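TSSL1 (Pseudomonas aeruginosa, PDB 4B62) probably ties the type VI secretion system to the bacterial cell wall through peptidoglycan binding, this chain being its OmpA-like peptidoglycan-binding module. Local coordinates at residues A[45-48]-A[54-57]; A[21-26]-A[63-68]; A[81-86]-A[94-99]. All coordinates share one frame; numbering follows the deposited sequence.

All three contacts belong to one compact OmpA-like domain, a five-stranded mixed sheet with helices. Contact 1 closes the loop between strand 37-43 and helix 60-72. It falls within the longer chain span bracketed by contact 2, which joins helix 21-25 to helix 60-72. Their centres are about 14 Å apart, and they touch where Leu47 and Val55 pack on Leu63. Contact 3 comes later in the chain, at the start of the crossover from strand 77-82 to helix 96-115. It lies about 16 Å from contact 1 and about 25 Å from contact 2, centre to centre, beside the probable peptidoglycan site, with contact 2 across the domain centre.

Contact 1 of 3, residues A[45-48]-A[54-57]; sequences DELF and SVRD. With PO4 (phosphate ion), chain C.
The backbones of Leu47 and Arg56 meet in a 2.9 Å hydrogen bond from Arg56 N to Leu47 O, fairly straight at the hydrogen (159°). The same oxygen also takes a CA-H...O contact from Val55 CA at 3.3 Å, so two successive residues of 54-57 converge on one acceptor. Around this point the side chains of Leu47 and Val55 lie alongside each other and point the same way, Leu47 CD2 coming to 4.1 Å from Val55 CG1. The other Val55 branch reaches Phe48: chi1 of -180° puts CG1 anti to the backbone N and CG2 beside it, anti to the carbonyl carbon, where Val55 CG2 comes 3.7 Å from Phe48 CE1, obliquely to the ring. Leu47 CB sits above one face of that ring, over its centre, while Ser54 O lies at the ring edge, near its plane, 3.4 Å from Phe48 CD1. The loop joins strand 37-43 to helix 60-72 in the OmpA-like fold. In it Leu47 and Val55 pack on Leu63 of helix 60-72, and Phe48 on Val107 and Arg103 of helix 96-115, the latter being the arginine of the helix motif that probably lines the peptidoglycan site. The aliphatic part of Arg56 runs beside the 45-48 backbone; its chi1 of -45° sets CG next to its own backbone N, with Arg56 CG 3.5 Å from Leu47 O. On the outer side, Ser54 OG makes a weak bond of 3.0 Å to phosphate O1, doubtful because the serine has two conformers. The phosphate, probably from the crystallisation liquor, is also held by Ser52, Ala53 and Tyr93.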
loop_
_atom_site.group_PDB
_atom_site.type_symbol
_atom_site.label_atom_id
_atom_site.label_comp_id
_atom_site.label_asym_id
_atom_site.label_seq_id
_atom_site.Cartn_x
_atom_site.Cartn_y
_atom_site.Cartn_z
ATOM N N ASP A 45 -7.632 -5.461 0.984
ATOM C CA ASP A 45 -8.337 -6.281 1.972
ATOM C C ASP A 45 -7.521 -6.496 3.248
ATOM O O ASP A 45 -8.089 -6.840 4.280
ATOM C CB ASP A 45 -8.705 -7.667 1.415
ATOM C CG ASP A 45 -9.450 -7.612 0.090
ATOM O OD1 ASP A 45 -10.347 -6.762 -0.092
ATOM O OD2 ASP A 45 -9.134 -8.452 -0.780
ATOM N N GLU A 46 -6.201 -6.338 3.183
ATOM C CA GLU A 46 -5.341 -6.499 4.359
ATOM C C GLU A 46 -5.321 -5.277 5.271
ATOM O O GLU A 46 -4.767 -5.369 6.363
ATOM C CB GLU A 46 -3.902 -6.841 3.951
ATOM C CG GLU A 46 -3.765 -8.112 3.126
ATOM C CD GLU A 46 -4.192 -9.374 3.843
ATOM O OE1 GLU A 46 -4.294 -9.364 5.089
ATOM O OE2 GLU A 46 -4.420 -10.376 3.134
ATOM N N LEU A 47 -5.895 -4.156 4.812
ATOM C CA LEU A 47 -5.817 -2.871 5.516
ATOM C C LEU A 47 -7.154 -2.218 5.798
ATOM O O LEU A 47 -7.338 -1.650 6.872
ATOM C CB LEU A 47 -4.966 -1.899 4.701
ATOM C CG LEU A 47 -3.484 -2.272 4.624
ATOM C CD1 LEU A 47 -2.818 -1.383 3.585
ATOM C CD2 LEU A 47 -2.764 -2.177 5.965
ATOM N N PHE A 48 -8.059 -2.266 4.818
ATOM C CA PHE A 48 -9.255 -1.436 4.799
ATOM C C PHE A 48 -10.505 -2.305 4.739
ATOM O O PHE A 48 -10.517 -3.341 4.072
ATOM C CB PHE A 48 -9.300 -0.556 3.533
ATOM C CG PHE A 48 -8.021 0.188 3.216
ATOM C CD1 PHE A 48 -7.636 1.296 3.940
ATOM C CD2 PHE A 48 -7.200 -0.239 2.171
ATOM C CE1 PHE A 48 -6.467 1.960 3.642
ATOM C CE2 PHE A 48 -6.033 0.428 1.880
ATOM C CZ PHE A 48 -5.674 1.526 2.617
ATOM N N SER A 54 -10.019 3.994 5.578
ATOM C CA SER A 54 -9.486 3.953 6.933
ATOM C C SER A 54 -8.828 2.601 7.187
ATOM O O SER A 54 -9.391 1.560 6.869
ATOM C CB SER A 54 -10.592 4.181 7.965
ATOM O OG SER A 54 -11.118 5.493 7.874
ATOM N N VAL A 55 -7.627 2.621 7.746
ATOM C CA VAL A 55 -6.951 1.383 8.100
ATOM C C VAL A 55 -7.593 0.875 9.383
ATOM O O VAL A 55 -7.563 1.542 10.407
ATOM C CB VAL A 55 -5.428 1.514 8.258
ATOM C CG1 VAL A 55 -4.791 0.178 8.622
ATOM C CG2 VAL A 55 -4.810 2.064 6.982
ATOM N N ARG A 56 -8.166 -0.319 9.311
ATOM C CA ARG A 56 -8.876 -0.894 10.460
ATOM C C ARG A 56 -7.934 -0.994 11.658
ATOM O O ARG A 56 -6.772 -1.316 11.483
ATOM C CB ARG A 56 -9.441 -2.280 10.123
ATOM C CG ARG A 56 -10.130 -2.373 8.773
ATOM C CD ARG A 56 -11.104 -3.529 8.708
ATOM N NE ARG A 56 -12.382 -3.210 9.328
ATOM C CZ ARG A 56 -13.378 -4.081 9.477
ATOM N NH1 ARG A 56 -13.245 -5.340 9.096
ATOM N NH2 ARG A 56 -14.507 -3.696 10.036
ATOM N N ASP A 57 -8.429 -0.732 12.879
ATOM C CA ASP A 57 -7.567 -0.794 14.051
ATOM C C ASP A 57 -6.809 -2.114 14.094
ATOM O O ASP A 57 -5.615 -2.155 14.373
ATOM C CB ASP A 57 -8.376 -0.677 15.336
ATOM C CG ASP A 57 -8.819 0.731 15.646
ATOM O OD1 ASP A 57 -8.849 1.608 14.772
ATOM O OD2 ASP A 57 -9.150 0.960 16.815
HETATM P P PO4 C . -13.848 5.646 5.888
HETATM O O1 PO4 C . -13.748 4.425 6.766
HETATM O O2 PO4 C . -15.176 5.634 5.200
HETATM O O3 PO4 C . -13.760 6.898 6.718
HETATM O O4 PO4 C . -12.763 5.693 4.849
#

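Contact 2 of 3, residues A[21-26]-A[63-68]; sequences ADDIKA and LLRIAD
Asp23 and Arg65 form a side-on salt bridge between two helices; the closest CA atoms of the two segments, those of these same residues, stand 9.0 Å apart. Arg65 NE donates to Asp23 OD2 at 2.7 Å, with the oxygen practically in the guanidinium plane and a nearly straight N-H (169°). The second bond, Arg65 NH2 to Asp23 OD1 at 2.8 Å, is more bent (146°), and its acceptor is tilted from that plane. Both oxygens use their syn lone pairs, and the two flat groups are nearly coplanar; the paired bonds restrict rotation of carboxylate and guanidinium alike. A bend at chi3 (-72°) brings the edge of Arg65 round to its partner. In the OmpA-like domain this bridge fastens the short helix 21-25, which precedes edge strand 30-33, to helix 60-72, itself packed on helix 96-115 through Leu63 and Ala67. Asp23 is buried and rests on Val29, whereas Arg65 is partly exposed. Beyond the bridge the two segments do not touch: Asp22, on the surface, keeps OD2 6.5 Å from Arg65 NE, where its charge may add a diffuse attraction.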
loop_
_atom_site.group_PDB
_atom_site.type_symbol
_atom_site.label_atom_id
_atom_site.label_comp_id
_atom_site.label_asym_id
_atom_site.label_seq_id
_atom_site.Cartn_x
_atom_site.Cartn_y
_atom_site.Cartn_z
ATOM N N ALA A 21 9.439 -10.991 7.081
ATOM C CA ALA A 21 9.314 -12.429 6.864
ATOM C C ALA A 21 7.938 -13.011 7.213
ATOM O O ALA A 21 7.395 -13.797 6.439
ATOM C CB ALA A 21 10.395 -13.178 7.630
ATOM N N ASP A 22 7.408 -12.675 8.385
ATOM C CA ASP A 22 6.123 -13.244 8.815
ATOM C C ASP A 22 5.001 -12.845 7.867
ATOM O O ASP A 22 4.165 -13.656 7.513
ATOM C CB ASP A 22 5.742 -12.810 10.230
ATOM C CG ASP A 22 6.601 -13.442 11.292
ATOM O OD1 ASP A 22 6.982 -14.626 11.155
ATOM O OD2 ASP A 22 6.892 -12.745 12.279
ATOM N N ASP A 23 4.993 -11.582 7.458
ATOM C CA ASP A 23 3.948 -11.086 6.572
ATOM C C ASP A 23 4.062 -11.688 5.179
ATOM O O ASP A 23 3.050 -11.957 4.536
ATOM C CB ASP A 23 3.968 -9.563 6.513
ATOM C CG ASP A 23 3.551 -8.935 7.819
ATOM O OD1 ASP A 23 2.486 -9.342 8.364
ATOM O OD2 ASP A 23 4.274 -8.029 8.303
ATOM N N ILE A 24 5.294 -11.917 4.725
ATOM C CA ILE A 24 5.496 -12.569 3.438
ATOM C C ILE A 24 4.994 -14.018 3.511
ATOM O O ILE A 24 4.268 -14.460 2.614
ATOM C CB ILE A 24 6.960 -12.487 2.966
ATOM C CG1 ILE A 24 7.318 -11.043 2.582
ATOM C CG2 ILE A 24 7.200 -13.434 1.794
ATOM C CD1 ILE A 24 8.805 -10.801 2.428
ATOM N N LYS A 25 5.366 -14.754 4.563
ATOM C CA LYS A 25 4.961 -16.168 4.684
ATOM C C LYS A 25 3.447 -16.299 4.821
ATOM O O LYS A 25 2.853 -17.214 4.259
ATOM C CB LYS A 25 5.662 -16.851 5.868
ATOM C CG LYS A 25 5.445 -18.364 5.944
ATOM N N ALA A 26 2.831 -15.378 5.556
ATOM C CA ALA A 26 1.371 -15.357 5.722
ATOM C C ALA A 26 0.623 -14.827 4.488
ATOM O O ALA A 26 -0.607 -14.862 4.447
ATOM C CB ALA A 26 1.004 -14.510 6.924
ATOM N N LEU A 63 0.860 -2.115 9.103
ATOM C CA LEU A 63 1.531 -0.876 8.693
ATOM C C LEU A 63 2.614 -0.480 9.679
ATOM O O LEU A 63 3.619 0.103 9.298
ATOM C CB LEU A 63 0.549 0.264 8.493
ATOM C CG LEU A 63 -0.262 0.227 7.214
ATOM C CD1 LEU A 63 -1.031 1.523 7.086
ATOM C CD2 LEU A 63 0.615 0.035 5.977
ATOM N N LEU A 64 2.416 -0.771 10.962
ATOM C CA LEU A 64 3.472 -0.509 11.940
ATOM C C LEU A 64 4.753 -1.294 11.619
ATOM O O LEU A 64 5.847 -0.755 11.722
ATOM C CB LEU A 64 2.984 -0.811 13.359
ATOM C CG LEU A 64 3.963 -0.475 14.480
ATOM C CD1 LEU A 64 4.365 0.986 14.448
ATOM C CD2 LEU A 64 3.300 -0.840 15.792
ATOM N N ARG A 65 4.619 -2.551 11.204
ATOM C CA ARG A 65 5.795 -3.347 10.824
ATOM C C ARG A 65 6.498 -2.752 9.608
ATOM O O ARG A 65 7.740 -2.795 9.510
ATOM C CB ARG A 65 5.409 -4.798 10.567
ATOM C CG ARG A 65 4.937 -5.485 11.835
ATOM C CD ARG A 65 4.769 -6.964 11.669
ATOM N NE ARG A 65 3.617 -7.334 10.869
ATOM C CZ ARG A 65 2.375 -7.454 11.330
ATOM N NH1 ARG A 65 2.082 -7.127 12.587
ATOM N NH2 ARG A 65 1.415 -7.876 10.518
ATOM N N ILE A 66 5.713 -2.200 8.685
ATOM C CA ILE A 66 6.324 -1.512 7.561
ATOM C C ILE A 66 7.047 -0.254 8.027
ATOM O O ILE A 66 8.179 -0.011 7.614
ATOM C CB ILE A 66 5.307 -1.265 6.442
ATOM C CG1 ILE A 66 4.945 -2.621 5.849
ATOM C CG2 ILE A 66 5.883 -0.341 5.378
ATOM C CD1 ILE A 66 3.654 -2.647 5.094
ATOM N N ALA A 67 6.434 0.523 8.910
ATOM C CA ALA A 67 7.111 1.687 9.487
ATOM C C ALA A 67 8.420 1.319 10.182
ATOM O O ALA A 67 9.416 2.047 10.062
ATOM C CB ALA A 67 6.197 2.422 10.457
ATOM N N ASP A 68 8.415 0.207 10.912
ATOM C CA ASP A 68 9.612 -0.255 11.594
ATOM C C ASP A 68 10.721 -0.542 10.578
ATOM O O ASP A 68 11.878 -0.186 10.797
ATOM C CB ASP A 68 9.347 -1.535 12.401
ATOM C CG ASP A 68 8.554 -1.308 13.667
ATOM O OD1 ASP A 68 8.519 -0.180 14.175
ATOM O OD2 ASP A 68 7.991 -2.312 14.168
#

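Contact 3 of 3, residues A[81-86]-A[94-99]; sequences GHSDNR and PSNWKL
Asp84 OD1 accepts two hydrogen bonds, one from each side of the contact: Asn96 ND2 at 3.2 Å, and the backbone Arg86 N at 2.9 Å. The bond within 81-86 closes an Asx turn just beyond the end of strand 77-82, at the start of the beta-alpha-beta crossover that runs through helix 96-115 to strand 121-125. Asp84 ends a GHSD sequence and Asn96 begins NxxLSxxRA, the paired signatures of OmpA-like peptidoglycan-binding domains. In relatives the aspartate of the first motif and the arginine of the second hold the diaminopimelate of the stem peptide, and Asp84 is consistent with that role here. The two donors come from different directions. Arg86 N lies well above the carboxylate plane, 60° out of it, whereas Asn96 ND2 meets OD1 nearly along its C-O axis, OD1 being tilted from the amide plane. The amide and carboxylate planes are themselves turned 60° apart. Asp84 OD2 has a separate partner in Arg145, whose salt bridge helps fix the carboxylate. Asn96 ND2 also passes 2.9 Å from Asp84 O, at an angle too poor for a hydrogen bond. That carbonyl is instead met in its plane by Ser83 OG, 2.8 Å away, on a lone pair; Ser83 places its hydroxyl between the backbone N and carbonyl carbon (chi1 65°). Ser83 packs closely on Asn96, its CB 3.3 Å from Asn96 CG and its OG 3.4 Å from Asn96 CB. Asn96 thus opens its helix with the side chain held between Ser83 and the Asp84 turn. One residue earlier, Ser95 is the N-cap: its OG accepts Lys98 N at 2.9 Å, and its carbonyl oxygen receives the first-turn bond from Leu99 N.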
loop_
_atom_site.group_PDB
_atom_site.type_symbol
_atom_site.label_atom_id
_atom_site.label_comp_id
_atom_site.label_asym_id
_atom_site.label_seq_id
_atom_site.Cartn_x
_atom_site.Cartn_y
_atom_site.Cartn_z
ATOM N N GLY A 81 -1.977 3.929 -5.000
ATOM C CA GLY A 81 -3.231 3.266 -4.676
ATOM C C GLY A 81 -3.937 2.834 -5.953
ATOM O O GLY A 81 -3.936 3.564 -6.956
ATOM N N HIS A 82 -4.572 1.662 -5.901
ATOM C CA HIS A 82 -5.174 1.030 -7.067
ATOM C C HIS A 82 -6.515 0.427 -6.701
ATOM O O HIS A 82 -6.705 -0.043 -5.571
ATOM C CB HIS A 82 -4.270 -0.082 -7.588
ATOM C CG HIS A 82 -2.886 0.386 -7.863
ATOM N ND1 HIS A 82 -2.461 0.773 -9.120
ATOM C CD2 HIS A 82 -1.841 0.578 -7.024
ATOM C CE1 HIS A 82 -1.210 1.178 -9.033
ATOM N NE2 HIS A 82 -0.806 1.071 -7.779
ATOM N N SER A 83 -7.427 0.465 -7.667
ATOM C CA SER A 83 -8.740 -0.134 -7.560
ATOM C C SER A 83 -8.871 -1.271 -8.556
ATOM O O SER A 83 -8.010 -1.468 -9.425
ATOM C CB SER A 83 -9.833 0.895 -7.854
ATOM O OG SER A 83 -9.760 1.335 -9.204
ATOM N N ASP A 84 -9.971 -1.997 -8.440
ATOM C CA ASP A 84 -10.444 -2.864 -9.513
ATOM C C ASP A 84 -11.276 -1.977 -10.472
ATOM O O ASP A 84 -11.201 -0.753 -10.384
ATOM C CB ASP A 84 -11.230 -4.049 -8.930
ATOM C CG ASP A 84 -12.401 -3.621 -8.090
ATOM O OD1 ASP A 84 -12.913 -2.495 -8.290
ATOM O OD2 ASP A 84 -12.801 -4.433 -7.223
ATOM N N ASN A 85 -12.072 -2.575 -11.352
ATOM C CA ASN A 85 -12.948 -1.807 -12.252
ATOM C C ASN A 85 -14.437 -1.905 -11.885
ATOM O O ASN A 85 -15.315 -1.666 -12.728
ATOM C CB ASN A 85 -12.722 -2.241 -13.701
ATOM C CG ASN A 85 -13.234 -3.636 -13.975
ATOM O OD1 ASN A 85 -13.583 -4.376 -13.053
ATOM N ND2 ASN A 85 -13.294 -4.001 -15.249
ATOM N N ARG A 86 -14.700 -2.216 -10.618
ATOM C CA ARG A 86 -16.053 -2.455 -10.100
ATOM C C ARG A 86 -16.277 -1.575 -8.882
ATOM O O ARG A 86 -16.204 -2.047 -7.749
ATOM C CB ARG A 86 -16.243 -3.914 -9.686
ATOM C CG ARG A 86 -15.771 -4.942 -10.686
ATOM C CD ARG A 86 -16.476 -4.889 -12.025
ATOM N NE ARG A 86 -15.966 -5.944 -12.908
ATOM C CZ ARG A 86 -16.501 -7.157 -13.059
ATOM N NH1 ARG A 86 -17.596 -7.524 -12.393
ATOM N NH2 ARG A 86 -15.930 -8.019 -13.895
ATOM N N PRO A 94 -16.798 8.820 -4.160
ATOM C CA PRO A 94 -17.767 8.672 -5.248
ATOM C C PRO A 94 -17.273 7.932 -6.494
ATOM O O PRO A 94 -18.055 7.707 -7.419
ATOM C CB PRO A 94 -18.129 10.117 -5.594
ATOM C CG PRO A 94 -16.996 10.940 -5.086
ATOM C CD PRO A 94 -16.485 10.231 -3.873
ATOM N N SER A 95 -15.994 7.562 -6.513
ATOM C CA SER A 95 -15.403 6.821 -7.612
ATOM C C SER A 95 -14.314 5.899 -7.083
ATOM O O SER A 95 -13.775 6.083 -5.962
ATOM C CB SER A 95 -14.779 7.767 -8.642
ATOM O OG SER A 95 -13.676 8.474 -8.094
ATOM N N ASN A 96 -13.968 4.916 -7.909
ATOM C CA ASN A 96 -12.805 4.099 -7.631
ATOM C C ASN A 96 -11.528 4.944 -7.634
ATOM O O ASN A 96 -10.613 4.673 -6.867
ATOM C CB ASN A 96 -12.695 2.939 -8.631
ATOM C CG ASN A 96 -13.063 1.587 -8.027
ATOM O OD1 ASN A 96 -13.083 1.410 -6.807
ATOM N ND2 ASN A 96 -13.320 0.608 -8.891
ATOM N N TRP A 97 -11.461 5.968 -8.488
ATOM C CA TRP A 97 -10.316 6.864 -8.467
ATOM C C TRP A 97 -10.146 7.498 -7.089
ATOM O O TRP A 97 -9.066 7.440 -6.497
ATOM C CB TRP A 97 -10.387 7.958 -9.550
ATOM C CG TRP A 97 -9.252 8.855 -9.371
ATOM C CD1 TRP A 97 -7.959 8.634 -9.780
ATOM C CD2 TRP A 97 -9.230 10.068 -8.618
ATOM N NE1 TRP A 97 -7.151 9.637 -9.335
ATOM C CE2 TRP A 97 -7.906 10.547 -8.645
ATOM C CE3 TRP A 97 -10.212 10.831 -7.967
ATOM C CZ2 TRP A 97 -7.525 11.733 -8.014
ATOM C CZ3 TRP A 97 -9.826 12.018 -7.347
ATOM C CH2 TRP A 97 -8.495 12.450 -7.374
ATOM N N LYS A 98 -11.230 8.055 -6.557
ATOM C CA LYS A 98 -11.121 8.744 -5.288
ATOM C C LYS A 98 -10.768 7.780 -4.171
ATOM O O LYS A 98 -9.942 8.100 -3.312
ATOM C CB LYS A 98 -12.391 9.516 -4.958
ATOM C CG LYS A 98 -12.223 10.412 -3.735
ATOM C CD LYS A 98 -11.277 11.574 -4.005
ATOM C CE LYS A 98 -10.803 12.290 -2.747
ATOM N NZ LYS A 98 -11.909 13.048 -2.118
ATOM N N LEU A 99 -11.365 6.590 -4.184
ATOM C CA LEU A 99 -11.003 5.595 -3.181
ATOM C C LEU A 99 -9.512 5.227 -3.267
ATOM O O LEU A 99 -8.831 5.111 -2.235
ATOM C CB LEU A 99 -11.873 4.348 -3.317
ATOM C CG LEU A 99 -11.659 3.279 -2.246
ATOM C CD1 LEU A 99 -12.006 3.792 -0.853
ATOM C CD2 LEU A 99 -12.447 2.024 -2.622
#